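Local atomic coordinates of class I phosphodiesterase PDEB1 (Leishmania major, PDB entry 2R8Q), a protein that belongs to the class I cyclic nucleotide phosphodiesterase family, with an all-helical catalytic domain that carries a two-metal centre beside its ligand pocket. Residues P98-Y103 and L142-V147. Residues are numbered along the deposited sequence; the frame is centred on the assembly and turned at random.
Sequences PYHNFY and LDHMGV. With IBM (3-isobutyl-1-methylxanthine), chain E.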
loop_
_atom_site.group_PDB
_atom_site.type_symbol
_atom_site.label_atom_id
_atom_site.label_comp_id
_atom_site.label_asym_id
_atom_site.label_seq_id
_atom_site.Cartn_x
_atom_site.Cartn_y
_atom_site.Cartn_z
ATOM N N PRO A 98 18.427 3.505 -13.709
ATOM C CA PRO A 98 19.316 4.617 -14.066
ATOM C C PRO A 98 19.233 5.897 -13.248
ATOM O O PRO A 98 20.263 6.505 -12.941
ATOM C CB PRO A 98 18.981 4.876 -15.537
ATOM C CG PRO A 98 18.509 3.532 -16.024
ATOM C CD PRO A 98 17.639 3.074 -14.878
ATOM N N TYR A 99 18.018 6.309 -12.897
ATOM C CA TYR A 99 17.848 7.549 -12.161
ATOM C C TYR A 99 17.246 7.436 -10.767
ATOM O O TYR A 99 17.817 7.952 -9.807
ATOM C CB TYR A 99 17.003 8.526 -12.985
ATOM C CG TYR A 99 16.832 9.880 -12.335
ATOM C CD1 TYR A 99 17.874 10.805 -12.320
ATOM C CD2 TYR A 99 15.634 10.227 -11.719
ATOM C CE1 TYR A 99 17.722 12.047 -11.710
ATOM C CE2 TYR A 99 15.472 11.457 -11.105
ATOM C CZ TYR A 99 16.516 12.365 -11.104
ATOM O OH TYR A 99 16.345 13.593 -10.511
ATOM N N HIS A 100 16.102 6.769 -10.648
ATOM C CA HIS A 100 15.449 6.658 -9.350
ATOM C C HIS A 100 16.042 5.601 -8.441
ATOM O O HIS A 100 15.340 4.736 -7.911
ATOM C CB HIS A 100 13.945 6.438 -9.525
ATOM C CG HIS A 100 13.211 7.668 -9.962
ATOM N ND1 HIS A 100 12.852 7.899 -11.272
ATOM C CD2 HIS A 100 12.810 8.759 -9.264
ATOM C CE1 HIS A 100 12.262 9.080 -11.363
ATOM N NE2 HIS A 100 12.226 9.622 -10.160
ATOM N N ASN A 101 17.354 5.701 -8.260
ATOM C CA ASN A 101 18.098 4.792 -7.402
ATOM C C ASN A 101 18.471 5.532 -6.117
ATOM O O ASN A 101 18.096 6.690 -5.926
ATOM C CB ASN A 101 19.347 4.298 -8.136
ATOM C CG ASN A 101 20.163 5.434 -8.719
ATOM O OD1 ASN A 101 20.533 6.365 -8.008
ATOM N ND2 ASN A 101 20.451 5.362 -10.016
ATOM N N PHE A 102 19.211 4.867 -5.234
ATOM C CA PHE A 102 19.590 5.468 -3.962
ATOM C C PHE A 102 20.303 6.817 -4.109
ATOM O O PHE A 102 20.111 7.712 -3.291
ATOM C CB PHE A 102 20.462 4.480 -3.174
ATOM C CG PHE A 102 20.809 4.932 -1.779
ATOM C CD1 PHE A 102 19.810 5.214 -0.847
ATOM C CD2 PHE A 102 22.142 5.039 -1.388
ATOM C CE1 PHE A 102 20.132 5.591 0.457
ATOM C CE2 PHE A 102 22.479 5.416 -0.085
ATOM C CZ PHE A 102 21.475 5.692 0.839
ATOM N N TYR A 103 21.117 6.978 -5.146
ATOM C CA TYR A 103 21.832 8.239 -5.328
ATOM C C TYR A 103 20.912 9.438 -5.516
ATOM O O TYR A 103 21.251 10.550 -5.110
ATOM C CB TYR A 103 22.803 8.133 -6.501
ATOM C CG TYR A 103 23.787 6.998 -6.343
ATOM C CD1 TYR A 103 23.804 5.937 -7.246
ATOM C CD2 TYR A 103 24.690 6.975 -5.278
ATOM C CE1 TYR A 103 24.697 4.879 -7.097
ATOM C CE2 TYR A 103 25.585 5.917 -5.118
ATOM C CZ TYR A 103 25.584 4.875 -6.030
ATOM O OH TYR A 103 26.460 3.820 -5.890
ATOM N N LEU A 142 11.045 5.320 -2.523
ATOM C CA LEU A 142 11.254 3.901 -2.209
ATOM C C LEU A 142 10.657 2.893 -3.191
ATOM O O LEU A 142 9.476 2.943 -3.510
ATOM C CB LEU A 142 10.727 3.590 -0.804
ATOM C CG LEU A 142 11.485 4.180 0.390
ATOM C CD1 LEU A 142 10.621 4.088 1.645
ATOM C CD2 LEU A 142 12.800 3.441 0.592
ATOM N N ASP A 143 11.501 1.974 -3.650
ATOM C CA ASP A 143 11.103 0.900 -4.559
ATOM C C ASP A 143 10.584 1.358 -5.922
ATOM O O ASP A 143 9.761 0.685 -6.547
ATOM C CB ASP A 143 10.078 -0.001 -3.855
ATOM C CG ASP A 143 9.824 -1.306 -4.593
ATOM O OD1 ASP A 143 10.798 -1.949 -5.040
ATOM O OD2 ASP A 143 8.642 -1.699 -4.708
ATOM N N HIS A 144 11.062 2.511 -6.377
ATOM C CA HIS A 144 10.680 3.020 -7.692
ATOM C C HIS A 144 11.191 1.971 -8.685
ATOM O O HIS A 144 12.291 1.437 -8.521
ATOM C CB HIS A 144 11.353 4.374 -7.939
ATOM C CG HIS A 144 10.729 5.176 -9.038
ATOM N ND1 HIS A 144 10.797 4.807 -10.364
ATOM C CD2 HIS A 144 10.034 6.339 -9.007
ATOM C CE1 HIS A 144 10.175 5.708 -11.102
ATOM N NE2 HIS A 144 9.703 6.649 -10.303
ATOM N N MET A 145 10.390 1.677 -9.705
ATOM C CA MET A 145 10.745 0.665 -10.690
ATOM C C MET A 145 11.276 1.219 -12.009
ATOM O O MET A 145 11.509 0.466 -12.951
ATOM C CB MET A 145 9.523 -0.227 -10.943
ATOM C CG MET A 145 9.005 -0.904 -9.676
ATOM S SD MET A 145 7.303 -1.521 -9.763
ATOM C CE MET A 145 6.526 -0.570 -8.450
ATOM N N GLY A 146 11.474 2.531 -12.080
ATOM C CA GLY A 146 11.988 3.113 -13.306
ATOM C C GLY A 146 10.934 3.515 -14.326
ATOM O O GLY A 146 11.272 3.860 -15.462
ATOM N N VAL A 147 9.663 3.452 -13.942
ATOM C CA VAL A 147 8.580 3.854 -14.839
ATOM C C VAL A 147 7.675 4.817 -14.080
ATOM O O VAL A 147 7.552 4.712 -12.858
ATOM C CB VAL A 147 7.748 2.642 -15.340
ATOM C CG1 VAL A 147 8.619 1.737 -16.198
ATOM C CG2 VAL A 147 7.176 1.869 -14.166
HETATM N N9 IBM E . 11.155 15.272 -16.326
HETATM C C8 IBM E . 11.285 15.520 -17.671
HETATM N N7 IBM E . 12.488 15.897 -18.024
HETATM C C5 IBM E . 13.198 15.896 -16.832
HETATM C C4 IBM E . 12.394 15.515 -15.781
HETATM N N3 IBM E . 12.743 15.399 -14.481
HETATM C C2 IBM E . 14.047 15.706 -14.212
HETATM N N1 IBM E . 14.936 16.102 -15.217
HETATM C C6 IBM E . 14.515 16.196 -16.521
HETATM O O6 IBM E . 15.290 16.539 -17.401
HETATM O O2 IBM E . 14.449 15.633 -13.056
HETATM C C10 IBM E . 16.316 16.417 -14.879
HETATM C C11 IBM E . 11.805 14.976 -13.454
HETATM C C12 IBM E . 11.393 13.524 -13.716
HETATM C C13 IBM E . 12.326 12.558 -12.999
HETATM C C14 IBM E . 9.947 13.290 -13.302
HETATM O O HOH W 1 14.239 2.377 -6.753
#
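His100 and His144 form an offset face-to-face stack beside the ligand pocket and metal centre of the all-helical phosphodiesterase fold, their centroids 3.8 Å apart and their planes only 6° from parallel. Tyr99, whose hydroxyl is hydrogen-bonded to Asn257 OD1 in the pocket of 3-isobutyl-1-methylxanthine, leads into an inverse gamma turn centred on His100. There chi1 of -74°, with CG anti to the carbonyl carbon, places the His100 ring between Tyr99 CD2 over one face and His144 NE2 over the opposite one. The stack is displaced, since His144 NE2 lies over the centre of the His100 ring and His100 CG over that of His144; the closest approach is His100 ND1 to His144 CE1, 3.5 Å. His100 CB adds a CH-pi contact to the same imidazole. His100 ND1 is hydrogen-bonded to Glu275 OE2, His100 CE1 reaches C13 of the xanthine's isobutyl group at 3.8 Å, and a zinc ion lies about 4 Å from the His100 side chain. One water donates to both His100 O and His144 O. Asn101 N-caps helix 102-118, its OD1 accepting a weak bond from Tyr103 N. Within 142-147, Gly146 N donates to His144 ND1 at 2.9 Å, 8° out of the ring plane, which should restrain the ring's rotation.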